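Local atomic coordinates of 3-oxoacyl-[acyl-carrier-protein] synthase 3 (PDB entry 4EWP), a protein that probably catalyses the first condensation of bacterial fatty acid synthesis, joining an acyl-CoA primer to malonyl-ACP with loss of carbon dioxide. Residues 85-90 with 100-105; 15-20 with 176-181; 246-251 with 279-284. All coordinates share one frame; numbering follows the deposited sequence.

Interaction 1 (85-90 with 100-105); sequences DAVIVS and SAAALV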
loop_
_atom_site.group_PDB
_atom_site.type_symbol
_atom_site.label_atom_id
_atom_site.label_comp_id
_atom_site.label_asym_id
_atom_site.label_seq_id
_atom_site.Cartn_x
_atom_site.Cartn_y
_atom_site.Cartn_z
ATOM N N ASP A 85 -7.747 1.714 -15.835
ATOM C CA ASP A 85 -8.757 2.188 -14.898
ATOM C C ASP A 85 -8.208 2.173 -13.480
ATOM O O ASP A 85 -8.881 2.638 -12.563
ATOM C CB ASP A 85 -10.001 1.291 -14.932
ATOM C CG ASP A 85 -10.585 1.159 -16.308
ATOM O OD1 ASP A 85 -10.514 2.137 -17.084
ATOM O OD2 ASP A 85 -11.115 0.072 -16.618
ATOM N N ALA A 86 -7.007 1.612 -13.301
ATOM C CA ALA A 86 -6.349 1.565 -11.995
ATOM C C ALA A 86 -4.878 1.208 -12.135
ATOM O O ALA A 86 -4.491 0.492 -13.064
ATOM C CB ALA A 86 -7.041 0.571 -11.081
ATOM N N VAL A 87 -4.064 1.701 -11.208
ATOM C CA VAL A 87 -2.627 1.487 -11.242
ATOM C C VAL A 87 -2.217 1.045 -9.853
ATOM O O VAL A 87 -2.395 1.788 -8.898
ATOM C CB VAL A 87 -1.853 2.792 -11.580
ATOM C CG1 VAL A 87 -0.367 2.579 -11.454
ATOM C CG2 VAL A 87 -2.204 3.303 -12.976
ATOM N N ILE A 88 -1.695 -0.173 -9.733
ATOM C CA ILE A 88 -1.271 -0.693 -8.437
ATOM C C ILE A 88 0.225 -0.927 -8.472
ATOM O O ILE A 88 0.736 -1.673 -9.317
ATOM C CB ILE A 88 -1.972 -2.023 -8.081
ATOM C CG1 ILE A 88 -3.489 -1.863 -8.119
ATOM C CG2 ILE A 88 -1.534 -2.506 -6.715
ATOM C CD1 ILE A 88 -4.245 -3.144 -7.819
ATOM N N VAL A 89 0.938 -0.275 -7.567
ATOM C CA VAL A 89 2.384 -0.425 -7.533
ATOM C C VAL A 89 2.787 -1.096 -6.232
ATOM O O VAL A 89 2.535 -0.586 -5.136
ATOM C CB VAL A 89 3.111 0.916 -7.671
ATOM C CG1 VAL A 89 4.582 0.740 -7.311
ATOM C CG2 VAL A 89 2.919 1.487 -9.076
ATOM N N SER A 90 3.400 -2.260 -6.354
ATOM C CA SER A 90 3.786 -3.002 -5.179
ATOM C C SER A 90 5.280 -2.852 -4.950
ATOM O O SER A 90 6.081 -3.387 -5.706
ATOM C CB SER A 90 3.378 -4.454 -5.343
ATOM O OG SER A 90 4.019 -5.226 -4.362
ATOM N N SER A 100 2.456 8.444 -3.110
ATOM C CA SER A 100 2.880 7.154 -3.614
ATOM C C SER A 100 3.681 7.265 -4.915
ATOM O O SER A 100 3.685 8.291 -5.588
ATOM C CB SER A 100 1.660 6.286 -3.871
ATOM O OG SER A 100 0.890 6.856 -4.915
ATOM N N ALA A 101 4.347 6.175 -5.263
ATOM C CA ALA A 101 5.061 6.063 -6.518
ATOM C C ALA A 101 4.041 5.886 -7.639
ATOM O O ALA A 101 4.221 6.369 -8.762
ATOM C CB ALA A 101 5.975 4.862 -6.454
ATOM N N ALA A 102 2.964 5.180 -7.308
ATOM C CA ALA A 102 1.926 4.847 -8.260
ATOM C C ALA A 102 1.392 6.095 -8.941
ATOM O O ALA A 102 1.061 6.078 -10.137
ATOM C CB ALA A 102 0.787 4.085 -7.559
ATOM N N ALA A 103 1.289 7.174 -8.174
ATOM C CA ALA A 103 0.702 8.405 -8.695
ATOM C C ALA A 103 1.621 9.013 -9.738
ATOM O O ALA A 103 1.149 9.540 -10.747
ATOM C CB ALA A 103 0.405 9.404 -7.555
ATOM N N LEU A 104 2.932 8.925 -9.506
ATOM C CA LEU A 104 3.909 9.333 -10.528
ATOM C C LEU A 104 3.830 8.434 -11.758
ATOM O O LEU A 104 3.825 8.921 -12.889
ATOM C CB LEU A 104 5.347 9.294 -9.987
ATOM C CG LEU A 104 5.831 10.426 -9.084
ATOM C CD1 LEU A 104 7.204 10.094 -8.520
ATOM C CD2 LEU A 104 5.871 11.753 -9.843
ATOM N N VAL A 105 3.781 7.121 -11.534
ATOM C CA VAL A 105 3.727 6.176 -12.639
ATOM C C VAL A 105 2.499 6.448 -13.506
ATOM O O VAL A 105 2.604 6.555 -14.736
ATOM C CB VAL A 105 3.729 4.708 -12.140
ATOM C CG1 VAL A 105 3.551 3.709 -13.308
ATOM C CG2 VAL A 105 5.011 4.408 -11.354
#

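Interaction 2 (15-20 with 176-181); sequences RIVAVG and IVAASD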
loop_
_atom_site.group_PDB
_atom_site.type_symbol
_atom_site.label_atom_id
_atom_site.label_comp_id
_atom_site.label_asym_id
_atom_site.label_seq_id
_atom_site.Cartn_x
_atom_site.Cartn_y
_atom_site.Cartn_z
ATOM N N ARG A 15 -8.331 -11.699 -16.703
ATOM C CA ARG A 15 -7.193 -12.363 -17.332
ATOM C C ARG A 15 -6.017 -11.418 -17.474
ATOM O O ARG A 15 -6.194 -10.211 -17.650
ATOM C CB ARG A 15 -7.609 -12.969 -18.683
ATOM C CG ARG A 15 -6.817 -12.538 -19.908
ATOM C CD ARG A 15 -7.307 -13.301 -21.158
ATOM N NE ARG A 15 -6.574 -12.933 -22.374
ATOM C CZ ARG A 15 -7.048 -12.143 -23.342
ATOM N NH1 ARG A 15 -8.274 -11.634 -23.248
ATOM N NH2 ARG A 15 -6.297 -11.865 -24.409
ATOM N N ILE A 16 -4.817 -11.974 -17.363
ATOM C CA ILE A 16 -3.596 -11.205 -17.571
ATOM C C ILE A 16 -3.392 -11.118 -19.072
ATOM O O ILE A 16 -3.226 -12.142 -19.736
ATOM C CB ILE A 16 -2.382 -11.894 -16.901
ATOM C CG1 ILE A 16 -2.543 -11.881 -15.373
ATOM C CG2 ILE A 16 -1.066 -11.238 -17.343
ATOM C CD1 ILE A 16 -1.505 -12.687 -14.604
ATOM N N VAL A 17 -3.428 -9.908 -19.624
ATOM C CA VAL A 17 -3.354 -9.776 -21.080
ATOM C C VAL A 17 -1.978 -9.373 -21.601
ATOM O O VAL A 17 -1.788 -9.253 -22.819
ATOM C CB VAL A 17 -4.422 -8.814 -21.631
ATOM C CG1 VAL A 17 -5.798 -9.376 -21.358
ATOM C CG2 VAL A 17 -4.268 -7.415 -21.016
ATOM N N ALA A 18 -1.021 -9.179 -20.690
ATOM C CA ALA A 18 0.338 -8.832 -21.100
ATOM C C ALA A 18 1.275 -8.768 -19.921
ATOM O O ALA A 18 0.838 -8.611 -18.772
ATOM C CB ALA A 18 0.354 -7.515 -21.841
ATOM N N VAL A 19 2.567 -8.899 -20.207
ATOM C CA VAL A 19 3.589 -8.739 -19.185
ATOM C C VAL A 19 4.736 -7.876 -19.707
ATOM O O VAL A 19 5.108 -7.950 -20.880
ATOM C CB VAL A 19 4.101 -10.104 -18.658
ATOM C CG1 VAL A 19 4.592 -10.983 -19.799
ATOM C CG2 VAL A 19 5.184 -9.897 -17.595
ATOM N N GLY A 20 5.271 -7.034 -18.833
ATOM C CA GLY A 20 6.322 -6.109 -19.194
ATOM C C GLY A 20 7.432 -6.188 -18.167
ATOM O O GLY A 20 7.219 -6.640 -17.050
ATOM N N ILE A 176 -0.831 -6.548 -16.922
ATOM C CA ILE A 176 -2.130 -5.897 -17.075
ATOM C C ILE A 176 -3.286 -6.891 -16.950
ATOM O O ILE A 176 -3.369 -7.871 -17.687
ATOM C CB ILE A 176 -2.251 -5.103 -18.398
ATOM C CG1 ILE A 176 -1.198 -3.985 -18.442
ATOM C CG2 ILE A 176 -3.657 -4.501 -18.509
ATOM C CD1 ILE A 176 -1.143 -3.274 -19.774
ATOM N N VAL A 177 -4.176 -6.639 -16.001
ATOM C CA VAL A 177 -5.296 -7.533 -15.783
ATOM C C VAL A 177 -6.545 -6.929 -16.401
ATOM O O VAL A 177 -6.890 -5.775 -16.123
ATOM C CB VAL A 177 -5.523 -7.757 -14.288
ATOM C CG1 VAL A 177 -6.722 -8.690 -14.065
ATOM C CG2 VAL A 177 -4.250 -8.300 -13.642
ATOM N N ALA A 178 -7.230 -7.702 -17.232
ATOM C CA ALA A 178 -8.387 -7.180 -17.936
ATOM C C ALA A 178 -9.649 -8.034 -17.768
ATOM O O ALA A 178 -9.584 -9.259 -17.556
ATOM C CB ALA A 178 -8.066 -7.012 -19.426
ATOM N N ALA A 179 -10.799 -7.378 -17.893
ATOM C CA ALA A 179 -12.063 -8.098 -18.001
ATOM C C ALA A 179 -11.969 -9.164 -19.093
ATOM O O ALA A 179 -11.340 -8.956 -20.130
ATOM C CB ALA A 179 -13.216 -7.128 -18.289
ATOM N N SER A 180 -12.605 -10.307 -18.866
ATOM C CA SER A 180 -12.512 -11.399 -19.811
ATOM C C SER A 180 -13.782 -12.241 -19.778
ATOM O O SER A 180 -14.478 -12.272 -18.763
ATOM C CB SER A 180 -11.284 -12.254 -19.486
ATOM O OG SER A 180 -11.182 -13.374 -20.354
ATOM N N ASP A 181 -14.071 -12.908 -20.896
ATOM C CA ASP A 181 -15.196 -13.838 -21.007
ATOM C C ASP A 181 -14.872 -15.179 -20.365
ATOM O O ASP A 181 -15.735 -15.824 -19.769
ATOM C CB ASP A 181 -15.556 -14.080 -22.479
ATOM C CG ASP A 181 -16.432 -12.979 -23.061
ATOM O OD1 ASP A 181 -16.973 -12.172 -22.269
ATOM O OD2 ASP A 181 -16.588 -12.930 -24.307
#

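Interaction 3 (246-251 with 279-284); sequences WAVWSM and MRIIDE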
loop_
_atom_site.group_PDB
_atom_site.type_symbol
_atom_site.label_atom_id
_atom_site.label_comp_id
_atom_site.label_asym_id
_atom_site.label_seq_id
_atom_site.Cartn_x
_atom_site.Cartn_y
_atom_site.Cartn_z
ATOM N N TRP A 246 10.013 -22.306 6.077
ATOM C CA TRP A 246 8.687 -21.768 5.765
ATOM C C TRP A 246 8.470 -21.717 4.246
ATOM O O TRP A 246 7.486 -22.244 3.717
ATOM C CB TRP A 246 8.540 -20.378 6.417
ATOM C CG TRP A 246 7.292 -19.626 6.085
ATOM C CD1 TRP A 246 6.048 -19.840 6.599
ATOM C CD2 TRP A 246 7.169 -18.505 5.188
ATOM N NE1 TRP A 246 5.155 -18.939 6.063
ATOM C CE2 TRP A 246 5.818 -18.112 5.195
ATOM C CE3 TRP A 246 8.071 -17.803 4.384
ATOM C CZ2 TRP A 246 5.347 -17.053 4.428
ATOM C CZ3 TRP A 246 7.607 -16.760 3.620
ATOM C CH2 TRP A 246 6.256 -16.385 3.652
ATOM N N ALA A 247 9.412 -21.091 3.552
ATOM C CA ALA A 247 9.324 -20.885 2.105
ATOM C C ALA A 247 8.998 -22.151 1.326
ATOM O O ALA A 247 8.283 -22.109 0.321
ATOM C CB ALA A 247 10.623 -20.290 1.584
ATOM N N VAL A 248 9.561 -23.269 1.769
ATOM C CA VAL A 248 9.421 -24.534 1.062
ATOM C C VAL A 248 8.248 -25.357 1.583
ATOM O O VAL A 248 7.331 -25.663 0.835
ATOM C CB VAL A 248 10.710 -25.386 1.174
ATOM C CG1 VAL A 248 10.485 -26.772 0.584
ATOM C CG2 VAL A 248 11.871 -24.686 0.485
ATOM N N TRP A 249 8.280 -25.706 2.867
ATOM C CA TRP A 249 7.327 -26.663 3.429
ATOM C C TRP A 249 5.971 -26.049 3.775
ATOM O O TRP A 249 4.956 -26.747 3.777
ATOM C CB TRP A 249 7.945 -27.349 4.646
ATOM C CG TRP A 249 9.368 -27.729 4.368
ATOM C CD1 TRP A 249 10.490 -27.104 4.830
ATOM C CD2 TRP A 249 9.818 -28.770 3.507
ATOM N NE1 TRP A 249 11.612 -27.709 4.331
ATOM C CE2 TRP A 249 11.228 -28.736 3.511
ATOM C CE3 TRP A 249 9.170 -29.739 2.739
ATOM C CZ2 TRP A 249 12.001 -29.632 2.780
ATOM C CZ3 TRP A 249 9.936 -30.629 2.018
ATOM C CH2 TRP A 249 11.339 -30.569 2.043
ATOM N N SER A 250 5.941 -24.746 4.049
ATOM C CA SER A 250 4.667 -24.077 4.278
ATOM C C SER A 250 4.022 -23.619 2.967
ATOM O O SER A 250 2.837 -23.857 2.723
ATOM C CB SER A 250 4.841 -22.900 5.240
ATOM O OG SER A 250 4.927 -23.374 6.571
ATOM N N MET A 251 4.810 -22.968 2.123
ATOM C CA MET A 251 4.319 -22.516 0.840
ATOM C C MET A 251 3.906 -23.671 -0.071
ATOM O O MET A 251 3.043 -23.508 -0.922
ATOM C CB MET A 251 5.337 -21.602 0.166
ATOM C CG MET A 251 5.531 -20.276 0.916
ATOM S SD MET A 251 4.020 -19.288 1.129
ATOM C CE MET A 251 3.448 -19.764 2.761
ATOM N N MET A 279 17.704 -20.272 -5.245
ATOM C CA MET A 279 17.630 -21.438 -6.127
ATOM C C MET A 279 17.312 -22.699 -5.332
ATOM O O MET A 279 16.548 -23.562 -5.777
ATOM C CB MET A 279 18.923 -21.636 -6.905
ATOM C CG MET A 279 18.795 -22.678 -8.001
ATOM S SD MET A 279 17.794 -22.058 -9.355
ATOM C CE MET A 279 19.039 -21.112 -10.232
ATOM N N ARG A 280 17.912 -22.801 -4.156
ATOM C CA ARG A 280 17.666 -23.925 -3.260
ATOM C C ARG A 280 16.181 -24.009 -2.880
ATOM O O ARG A 280 15.579 -25.091 -2.882
ATOM C CB ARG A 280 18.566 -23.806 -2.029
ATOM C CG ARG A 280 18.266 -24.803 -0.930
ATOM C CD ARG A 280 18.408 -26.245 -1.421
ATOM N NE ARG A 280 18.218 -27.224 -0.346
ATOM C CZ ARG A 280 17.258 -28.146 -0.338
ATOM N NH1 ARG A 280 16.411 -28.221 -1.355
ATOM N NH2 ARG A 280 17.145 -28.999 0.673
ATOM N N ILE A 281 15.581 -22.862 -2.565
ATOM C CA ILE A 281 14.145 -22.852 -2.296
ATOM C C ILE A 281 13.336 -23.283 -3.534
ATOM O O ILE A 281 12.427 -24.115 -3.439
ATOM C CB ILE A 281 13.656 -21.488 -1.799
ATOM C CG1 ILE A 281 14.112 -21.269 -0.352
ATOM C CG2 ILE A 281 12.138 -21.412 -1.901
ATOM C CD1 ILE A 281 13.810 -19.889 0.199
ATOM N N ILE A 282 13.667 -22.711 -4.690
ATOM C CA ILE A 282 12.975 -23.046 -5.931
ATOM C C ILE A 282 13.023 -24.551 -6.220
ATOM O O ILE A 282 11.987 -25.167 -6.487
ATOM C CB ILE A 282 13.557 -22.284 -7.136
ATOM C CG1 ILE A 282 13.406 -20.774 -6.959
ATOM C CG2 ILE A 282 12.873 -22.724 -8.432
ATOM C CD1 ILE A 282 14.077 -19.981 -8.077
ATOM N N ASP A 283 14.221 -25.139 -6.180
ATOM C CA ASP A 283 14.364 -26.574 -6.445
ATOM C C ASP A 283 13.525 -27.443 -5.501
ATOM O O ASP A 283 12.774 -28.306 -5.945
ATOM C CB ASP A 283 15.825 -27.010 -6.340
ATOM C CG ASP A 283 16.705 -26.370 -7.387
ATOM O OD1 ASP A 283 16.158 -25.784 -8.336
ATOM O OD2 ASP A 283 17.944 -26.462 -7.264
ATOM N N GLU A 284 13.663 -27.208 -4.197
ATOM C CA GLU A 284 13.007 -28.034 -3.194
ATOM C C GLU A 284 11.492 -27.895 -3.324
ATOM O O GLU A 284 10.741 -28.869 -3.173
ATOM C CB GLU A 284 13.483 -27.634 -1.796
ATOM C CG GLU A 284 13.204 -28.658 -0.718
ATOM C CD GLU A 284 13.673 -30.048 -1.096
ATOM O OE1 GLU A 284 14.889 -30.234 -1.315
ATOM O OE2 GLU A 284 12.816 -30.954 -1.181
#

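Interaction 1 (85-90 with 100-105)
Apolar side-chain contacts carry the meeting of Val87 and Val89 with Ala101, Ala102 and Val105; the five residues are buried, and the two segments cover 196 Å² of each other in sum. Val89 supplies the tightest of these. Its CG2 lies 3.6 Å from Ala102 CA and 3.7 Å from Ala102 CB, so one methyl rests against both the backbone and the side chain of the alanine. The torsion explains the reach: CG1 of Val89 stands anti to the backbone N (chi1 167°), which leaves CG2 beside that N and turned onto the alanine. The same CG2 meets Val105 CG2 at 4.3 Å, while CG1 extends to Ala101 CB at 4.4 Å. Two residues back on the same strand face, Val87 makes looser contacts through CG1 alone, 4.3 Å from Ala102 CB and slightly farther from Val105 CG1.

The intervening Ile88 points away from the helix, the alternation expected of a strand with a helix on one face. Strand 86-90 and helix 101-108 are the first two elements of a beta-alpha-beta unit completed by strand 116-120, part of the thiolase-like fold. The short axes approach to 7.9 Å at 132°, and the small Ala102 allows its CA to lie 5.3 Å from Val89 CA.

Polar interactions sit at the start of the helix. Ser100 is its N-cap: the side-chain OG accepts from Ala103 N at 3.3 Å, with an N-H...O angle of 143°. Asp118 of strand 116-120 accepts from the next two amides, OD2 from Ala101 N and OD1 from Ala102 N, so one carboxylate joins the helix start to the third element. Ser100 O accepts from Trp197 NE1 of the second subunit.

Interaction 2 (15-20 with 176-181)
Val17 meets Ile176 and Ala178 through two methyls set by one torsion: at chi1 -64°, CG1 stands anti to the carbonyl carbon and lies 3.8 Å from Ala178 CB, while CG2, wedged between backbone N and carbonyl carbon, reaches Ile176 CG2 at 3.9 Å. The segments are antiparallel neighbours in the mixed five-stranded sheet of the N-terminal half of the thiolase-like fold, strand 13-22 lying at its margin within this chain. The bonding at Val17 is consistent with a classic beta bulge: Val17 N donates to Ile176 O at 2.8 Å, yet Ile176 N donates to Ala18 O, so two residues face one.

Before the bulge the pairing is regular. Ala178 N donates to Arg15 O at 2.7 Å, nearly straight, whereas the return bond from Arg15 N to Ala178 O is weak, bent to 128°. Ile16 and Val177 follow as a non-hydrogen-bonded pair, their CA atoms 4.4 Å apart. The short axes make 129° rather than near 180°, in keeping with the irregularity at Val17.

Ile16 CG1 and Val177 CG2 touch loosely on the sheet face covered by helix 125-138; on the other, Ile176 packs against helix 62-76. Arg15 CB packs on CB of Ser180, a residue whose OG is hydrogen-bonded to Glu182 O. In a pose that a crystal neighbour also touches, the Arg15 guanidinium covers Val17, whose CG1 sits 3.6 Å above its plane.

Interaction 3 (246-251 with 279-284)
Helices 246-251 and 279-284 run nearly side by side in the same direction, their short axes 9.2 Å apart and inclined by 21°, with Val248 and Ile281 as the closest CA pair at 6.0 Å. The first is part of the long helix 240-262 and the second of helix 279-288, so the contact is helix-helix packing in the C-terminal half of the thiolase-like fold. The first segment contains a wider pi-type turn, in which Trp246 O accepts from both Ser250 N and Met251 N.

The buried part of the interface is apolar. Ala247 CB and Ile281 CD1 approach to 3.5 Å, closer than usual for two carbons, and Ile281 CG2 also faces Val248 CG2. Val248 CG1 stands anti to its backbone N (chi1 173°) and performs two tasks: it meets Glu284 CG at 3.6 Å and lies over the centre of the Trp249 ring, 3.5 Å above its plane.

Glu284 OE1 is engaged in a salt bridge with Arg280, one turn back and poorly ordered here, which makes the fine geometry of the bridge uncertain. Arg280 is the last arginine of the predicted ACP-binding region, the one on which weak association with ACP is thought to depend. With an alanine in place of Glu284, the Arg280 guanidinium would probably be left without its carboxylate mate, and a gap would open beside Val248 CG1 and the six-membered ring of Trp249, where CG and the carboxylate now lie. Glu284 crosses both Val248 and Trp249 obliquely, its chain bent at chi2. Its carboxylate is turned 27° from the indole plane, and OE2 of Glu284 comes within 3.6 Å of Trp249 CH2.

Overall arrangement
Interactions 1 and 2 belong to one mixed sheet: residues 15-20 and 176-181 pair at its edge, and strand 86-90 lies beyond strand 144-152, which pairs with both strand 170-180 and strand 86-90. Their centres are 17 Å apart and their nearest atoms about 7 Å, so they do not touch; helix 62-76 packs on both. Interaction 3 lies in the other half of the chain, its centre 31 Å from that of interaction 1, across the chain's centre, and 28 Å from that of interaction 2. It alone approaches predicted active-site residues: the Ile281 side chain is about 7 Å from those of His275 and Asn306.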